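Local atomic coordinates of NAD(P)H-hydrate epimerase (Saccharomyces cerevisiae, PDB entry 1JZT), a protein that catalyses the epimerization of the R and S forms of NAD(P)HX, the hydrated and damaged form of NAD(P)H, as a step in its repair. Residues A[67-78]-A[102-110]. Residues are numbered along the deposited sequence; the frame is centred on the assembly and turned at random.
Sequences PGNNGGDGLVCA and YKQLVHQLN
Leu75 packs as a knob into a hole lined by Tyr102, Leu105, Val106 and Leu109. Its CG lies anti to the carbonyl carbon (chi1 -60°), which aims the branched end at helix 102-110. Chi2 (-178°) then turns CD1 to 3.9 Å from Leu105 CB and CD2 to 3.9 Å from Leu109 CD1. The Leu109 side chain runs nearly at a right angle to that of Leu75, and its CD2 rests against Leu75 O (3.5 Å) and Ala78 CB. Water reaches the backbone here, donating to both Leu75 O and Leu105 O. Helices 69-83 and 100-111 belong to the Rossmann-like YjeF N-terminal fold; the axes of segments 69-78 and 102-110 approach to 9.4 Å and run nearly parallel (21°), with Leu75, Ala78 and Leu109 also touching Val90 of the sheet. Tyr102 extends its ring to Gly68 and the glycine-rich first turns of helix 69-83, where residues 69-73 are predicted to bind (6S)-NADPHX. Tyr102 OH comes within 3.1 Å of Asn69 N, but the angle is poor for a hydrogen bond; a water in the ring plane instead links the hydroxyl (2.7 Å) to Asn69 OD1 (2.9 Å). With Tyr102 cut back to an alanine, a gap would probably open beside Gly68 and Gly72, and this water would lose its hydroxyl partner.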
# COMPACT_ATOMS: atom_id res chain seq x y z
N PRO A 67 -11.08 -3.01 3.69
CA PRO A 67 -11.80 -4.28 3.63
C PRO A 67 -11.59 -5.14 2.38
O PRO A 67 -12.18 -6.21 2.26
CB PRO A 67 -13.25 -3.83 3.78
CG PRO A 67 -13.26 -2.58 2.94
CD PRO A 67 -11.95 -1.88 3.30
N GLY A 68 -10.76 -4.67 1.45
CA GLY A 68 -10.55 -5.45 0.24
C GLY A 68 -9.10 -5.81 -0.03
O GLY A 68 -8.29 -5.93 0.89
N ASN A 69 -8.79 -5.97 -1.31
CA ASN A 69 -7.46 -6.32 -1.80
C ASN A 69 -6.34 -5.41 -1.26
O ASN A 69 -5.28 -5.89 -0.86
CB ASN A 69 -7.46 -6.25 -3.33
CG ASN A 69 -6.12 -6.60 -3.93
OD1 ASN A 69 -5.71 -7.76 -3.91
ND2 ASN A 69 -5.43 -5.60 -4.49
N ASN A 70 -6.57 -4.10 -1.29
CA ASN A 70 -5.58 -3.14 -0.82
C ASN A 70 -5.22 -3.45 0.63
O ASN A 70 -4.05 -3.48 1.00
CB ASN A 70 -6.11 -1.70 -0.96
CG ASN A 70 -4.99 -0.68 -1.17
OD1 ASN A 70 -4.16 -0.83 -2.07
ND2 ASN A 70 -4.98 0.37 -0.36
N GLY A 71 -6.25 -3.69 1.45
CA GLY A 71 -6.02 -4.01 2.85
C GLY A 71 -5.22 -5.30 2.99
O GLY A 71 -4.36 -5.40 3.86
N GLY A 72 -5.50 -6.28 2.13
CA GLY A 72 -4.78 -7.54 2.18
C GLY A 72 -3.29 -7.31 1.97
O GLY A 72 -2.46 -7.89 2.67
N ASP A 73 -2.95 -6.46 1.00
CA ASP A 73 -1.56 -6.15 0.71
C ASP A 73 -0.93 -5.55 1.97
O ASP A 73 0.24 -5.79 2.28
CB ASP A 73 -1.44 -5.14 -0.44
CG ASP A 73 -1.81 -5.73 -1.80
OD1 ASP A 73 -1.96 -6.96 -1.91
OD2 ASP A 73 -1.95 -4.95 -2.76
N GLY A 74 -1.71 -4.76 2.70
CA GLY A 74 -1.22 -4.15 3.92
C GLY A 74 -0.93 -5.16 5.02
O GLY A 74 0.03 -5.02 5.77
N LEU A 75 -1.78 -6.19 5.12
CA LEU A 75 -1.60 -7.22 6.14
C LEU A 75 -0.28 -7.96 5.90
O LEU A 75 0.42 -8.31 6.86
CB LEU A 75 -2.77 -8.22 6.10
CG LEU A 75 -4.16 -7.63 6.35
CD1 LEU A 75 -5.23 -8.73 6.35
CD2 LEU A 75 -4.16 -6.89 7.68
N VAL A 76 0.06 -8.19 4.63
CA VAL A 76 1.31 -8.85 4.27
C VAL A 76 2.47 -7.92 4.62
O VAL A 76 3.45 -8.33 5.24
CB VAL A 76 1.36 -9.15 2.75
CG1 VAL A 76 2.76 -9.59 2.34
CG2 VAL A 76 0.35 -10.23 2.40
N CYS A 77 2.35 -6.66 4.21
CA CYS A 77 3.36 -5.64 4.47
C CYS A 77 3.74 -5.58 5.95
O CYS A 77 4.91 -5.53 6.30
CB CYS A 77 2.84 -4.28 4.03
SG CYS A 77 3.87 -2.88 4.52
N ALA A 78 2.72 -5.58 6.81
CA ALA A 78 2.92 -5.53 8.24
C ALA A 78 3.80 -6.67 8.77
O ALA A 78 4.63 -6.45 9.65
CB ALA A 78 1.57 -5.52 8.95
N TYR A 102 -7.82 -13.49 3.90
CA TYR A 102 -7.65 -12.33 4.78
C TYR A 102 -7.57 -12.79 6.23
O TYR A 102 -6.79 -12.25 7.02
CB TYR A 102 -8.81 -11.33 4.64
CG TYR A 102 -8.94 -10.70 3.27
CD1 TYR A 102 -7.91 -10.80 2.32
CD2 TYR A 102 -10.08 -9.99 2.92
CE1 TYR A 102 -8.04 -10.20 1.07
CE2 TYR A 102 -10.22 -9.39 1.68
CZ TYR A 102 -9.20 -9.50 0.75
OH TYR A 102 -9.34 -8.91 -0.48
N LYS A 103 -8.38 -13.78 6.59
CA LYS A 103 -8.40 -14.30 7.96
C LYS A 103 -7.06 -14.96 8.26
O LYS A 103 -6.52 -14.84 9.36
CB LYS A 103 -9.52 -15.33 8.13
CG LYS A 103 -10.93 -14.85 7.77
CD LYS A 103 -11.90 -16.03 7.73
CE LYS A 103 -13.31 -15.64 7.30
NZ LYS A 103 -14.03 -14.83 8.33
N GLN A 104 -6.53 -15.68 7.27
CA GLN A 104 -5.26 -16.37 7.44
C GLN A 104 -4.13 -15.35 7.59
O GLN A 104 -3.20 -15.56 8.38
CB GLN A 104 -4.99 -17.28 6.24
CG GLN A 104 -5.98 -18.43 6.09
CD GLN A 104 -5.77 -19.21 4.81
OE1 GLN A 104 -5.74 -18.64 3.72
NE2 GLN A 104 -5.63 -20.53 4.93
N LEU A 105 -4.21 -14.25 6.85
CA LEU A 105 -3.19 -13.21 6.93
C LEU A 105 -3.18 -12.59 8.33
O LEU A 105 -2.12 -12.19 8.83
CB LEU A 105 -3.42 -12.13 5.85
CG LEU A 105 -3.05 -12.53 4.41
CD1 LEU A 105 -3.48 -11.46 3.42
CD2 LEU A 105 -1.55 -12.77 4.31
N VAL A 106 -4.35 -12.53 8.96
CA VAL A 106 -4.45 -11.99 10.32
C VAL A 106 -3.83 -12.96 11.31
O VAL A 106 -3.14 -12.55 12.25
CB VAL A 106 -5.92 -11.71 10.70
CG1 VAL A 106 -6.02 -11.33 12.19
CG2 VAL A 106 -6.46 -10.57 9.85
N HIS A 107 -4.06 -14.25 11.12
CA HIS A 107 -3.47 -15.24 12.01
C HIS A 107 -1.95 -15.16 11.89
O HIS A 107 -1.23 -15.32 12.88
CB HIS A 107 -3.96 -16.65 11.65
CG HIS A 107 -5.39 -16.90 12.04
ND1 HIS A 107 -6.01 -18.10 11.80
CD2 HIS A 107 -6.30 -16.11 12.65
CE1 HIS A 107 -7.25 -18.05 12.25
NE2 HIS A 107 -7.45 -16.85 12.77
N GLN A 108 -1.45 -14.90 10.69
CA GLN A 108 -0.01 -14.79 10.49
C GLN A 108 0.54 -13.60 11.27
O GLN A 108 1.68 -13.63 11.75
CB GLN A 108 0.30 -14.68 9.00
CG GLN A 108 -0.02 -15.96 8.23
CD GLN A 108 -0.14 -15.74 6.73
OE1 GLN A 108 0.62 -14.96 6.15
NE2 GLN A 108 -1.08 -16.43 6.10
N LEU A 109 -0.25 -12.54 11.41
CA LEU A 109 0.20 -11.37 12.16
C LEU A 109 0.25 -11.71 13.65
O LEU A 109 1.18 -11.30 14.36
CB LEU A 109 -0.74 -10.18 11.90
CG LEU A 109 -0.63 -9.57 10.50
CD1 LEU A 109 -1.70 -8.50 10.29
CD2 LEU A 109 0.76 -8.96 10.31
N ASN A 110 -0.73 -12.47 14.13
CA ASN A 110 -0.75 -12.86 15.54
C ASN A 110 0.50 -13.70 15.82
O ASN A 110 1.16 -13.54 16.85
CB ASN A 110 -2.00 -13.68 15.85
CG ASN A 110 -3.28 -12.94 15.53
OD1 ASN A 110 -3.35 -11.72 15.67
ND2 ASN A 110 -4.30 -13.68 15.11
O HOH W 1 -7.94 -9.24 -2.76
O HOH W 2 0.23 -11.32 7.46